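Local coordinates for ssDNA binding protein (Pyrococcus furiosus, PDB 4PSM) that binds single-stranded DNA, probably holding it in tunnels between its subunits, and carries a long helix predicted to form a coiled coil, at residues Thr7-Ala12 and Val61-Val66. Residues are numbered along the deposited sequence; the frame is centred on the assembly and turned at random.
Sequences TGFVRA and VVRISV. With SO4 (sulfate ion), chain E.
R63 lies over one face of the F9 ring where strand 4-11, which turns a corner at F9, pairs antiparallel with strand 61-71, the middle strand of a three-stranded sheet. CD lies over the ring, 3.4 Å from F9 CE1; the bend about CG-CD (chi3 63°) then swings the guanidinium back so that NH1 sits over the opposite rim, 3.2 Å from F9 CD2. This is a cation-pi contact with the guanidinium tilted 71° to the ring; an arginine suits it by offering both greasy methylenes and charge, and NH1 also bridges to E101 of the second subunit. V61 CG1 fits against the ring's edge, while helix 93-141 packs on both F9 and V61. The guanidinium face rests on G8 CA, 3.5 Å from R63 NH1; glycine suits the positive phi of this turn. On the other face V10 and V62 pack alongside each other, CG1 against CG2 at 3.6 Å, where their backbones exchange two hydrogen bonds; A12 CB meets the other V62 methyl. The extended R11 chain ends at a sulfate, likely a crystallisation additive, and its NH1 also bonds S13. At the corner, T7 OG1 stands in for a backbone carbonyl: a valine here would probably leave I64 N without its acceptor. With chi1 at 59°, OG1 takes the I64 N-H at 2.8 Å and gives its own proton to a lone pair of G8 O.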
loop_
_atom_site.group_PDB
_atom_site.type_symbol
_atom_site.label_atom_id
_atom_site.label_comp_id
_atom_site.label_asym_id
_atom_site.label_seq_id
_atom_site.Cartn_x
_atom_site.Cartn_y
_atom_site.Cartn_z
ATOM N N THR A 7 12.540 -15.162 31.305
ATOM C CA THR A 7 11.300 -14.413 31.220
ATOM C C THR A 7 11.379 -13.084 31.967
ATOM O O THR A 7 10.693 -12.124 31.612
ATOM C CB THR A 7 10.117 -15.222 31.782
ATOM O OG1 THR A 7 10.379 -15.565 33.144
ATOM C CG2 THR A 7 9.889 -16.490 30.975
ATOM N N GLY A 8 12.221 -13.027 32.993
ATOM C CA GLY A 8 12.167 -11.933 33.945
ATOM C C GLY A 8 10.886 -12.131 34.722
ATOM O O GLY A 8 10.262 -13.196 34.628
ATOM N N PHE A 9 10.478 -11.127 35.488
ATOM C CA PHE A 9 9.254 -11.265 36.277
ATOM C C PHE A 9 8.030 -11.354 35.379
ATOM O O PHE A 9 7.868 -10.572 34.445
ATOM C CB PHE A 9 9.089 -10.110 37.265
ATOM C CG PHE A 9 10.129 -10.075 38.336
ATOM C CD1 PHE A 9 10.093 -10.988 39.385
ATOM C CD2 PHE A 9 11.133 -9.128 38.309
ATOM C CE1 PHE A 9 11.048 -10.959 40.393
ATOM C CE2 PHE A 9 12.096 -9.094 39.315
ATOM C CZ PHE A 9 12.053 -10.014 40.359
ATOM N N VAL A 10 7.163 -12.308 35.671
ATOM C CA VAL A 10 5.920 -12.433 34.941
ATOM C C VAL A 10 4.846 -13.088 35.805
ATOM O O VAL A 10 5.101 -14.072 36.502
ATOM C CB VAL A 10 6.093 -13.245 33.623
ATOM C CG1 VAL A 10 6.343 -14.727 33.932
ATOM C CG2 VAL A 10 4.858 -13.069 32.714
ATOM N N ARG A 11 3.649 -12.516 35.769
ATOM C CA ARG A 11 2.503 -13.122 36.418
ATOM C C ARG A 11 2.347 -14.530 35.867
ATOM O O ARG A 11 2.452 -14.745 34.664
ATOM C CB ARG A 11 1.256 -12.295 36.141
ATOM C CG ARG A 11 0.084 -12.589 37.054
ATOM C CD ARG A 11 -0.968 -11.519 36.886
ATOM N NE ARG A 11 -2.040 -11.625 37.866
ATOM C CZ ARG A 11 -3.129 -12.362 37.704
ATOM N NH1 ARG A 11 -3.294 -13.070 36.593
ATOM N NH2 ARG A 11 -4.054 -12.388 38.653
ATOM N N ALA A 12 2.122 -15.485 36.758
ATOM C CA ALA A 12 2.062 -16.889 36.385
ATOM C C ALA A 12 1.037 -17.123 35.281
ATOM O O ALA A 12 1.299 -17.876 34.344
ATOM C CB ALA A 12 1.750 -17.755 37.610
ATOM N N VAL A 61 3.742 -14.482 41.022
ATOM C CA VAL A 61 4.697 -14.059 40.024
ATOM C C VAL A 61 5.843 -15.055 39.977
ATOM O O VAL A 61 6.326 -15.514 41.003
ATOM C CB VAL A 61 5.219 -12.644 40.317
ATOM C CG1 VAL A 61 6.426 -12.328 39.453
ATOM C CG2 VAL A 61 4.102 -11.624 40.105
ATOM N N VAL A 62 6.263 -15.392 38.769
ATOM C CA VAL A 62 7.350 -16.331 38.581
ATOM C C VAL A 62 8.458 -15.698 37.749
ATOM O O VAL A 62 8.249 -14.692 37.072
ATOM C CB VAL A 62 6.853 -17.611 37.874
ATOM C CG1 VAL A 62 5.672 -18.203 38.622
ATOM C CG2 VAL A 62 6.464 -17.305 36.426
ATOM N N ARG A 63 9.645 -16.283 37.834
ATOM C CA ARG A 63 10.710 -16.029 36.880
ATOM C C ARG A 63 11.144 -17.374 36.338
ATOM O O ARG A 63 11.362 -18.311 37.100
ATOM C CB ARG A 63 11.897 -15.335 37.531
ATOM C CG ARG A 63 11.604 -13.944 38.035
ATOM C CD ARG A 63 12.825 -13.370 38.728
ATOM N NE ARG A 63 13.951 -13.220 37.812
ATOM C CZ ARG A 63 14.165 -12.138 37.072
ATOM N NH1 ARG A 63 13.328 -11.110 37.139
ATOM N NH2 ARG A 63 15.213 -12.080 36.265
ATOM N N ILE A 64 11.272 -17.467 35.021
ATOM C CA ILE A 64 11.659 -18.719 34.388
ATOM C C ILE A 64 12.967 -18.571 33.623
ATOM O O ILE A 64 13.160 -17.626 32.859
ATOM C CB ILE A 64 10.554 -19.243 33.449
ATOM C CG1 ILE A 64 9.299 -19.571 34.261
ATOM C CG2 ILE A 64 11.049 -20.460 32.667
ATOM C CD1 ILE A 64 8.124 -20.014 33.431
ATOM N N SER A 65 13.864 -19.516 33.849
ATOM C CA SER A 65 15.136 -19.559 33.157
ATOM C C SER A 65 15.351 -20.973 32.638
ATOM O O SER A 65 14.960 -21.952 33.268
ATOM C CB SER A 65 16.275 -19.168 34.097
ATOM O OG SER A 65 15.978 -17.970 34.790
ATOM N N VAL A 66 15.969 -21.081 31.478
ATOM C CA VAL A 66 16.263 -22.389 30.928
ATOM C C VAL A 66 17.251 -22.255 29.787
ATOM O O VAL A 66 17.083 -21.422 28.896
ATOM C CB VAL A 66 14.986 -23.115 30.453
ATOM C CG1 VAL A 66 14.353 -22.373 29.289
ATOM C CG2 VAL A 66 15.304 -24.557 30.073
HETATM S S SO4 E . -7.149 -13.539 36.941
HETATM O O1 SO4 E . -8.493 -14.111 36.886
HETATM O O2 SO4 E . -7.158 -12.208 36.333
HETATM O O3 SO4 E . -6.711 -13.449 38.333
HETATM O O4 SO4 E . -6.225 -14.399 36.214
HETATM O O HOH W 1 13.815 -15.004 34.254
#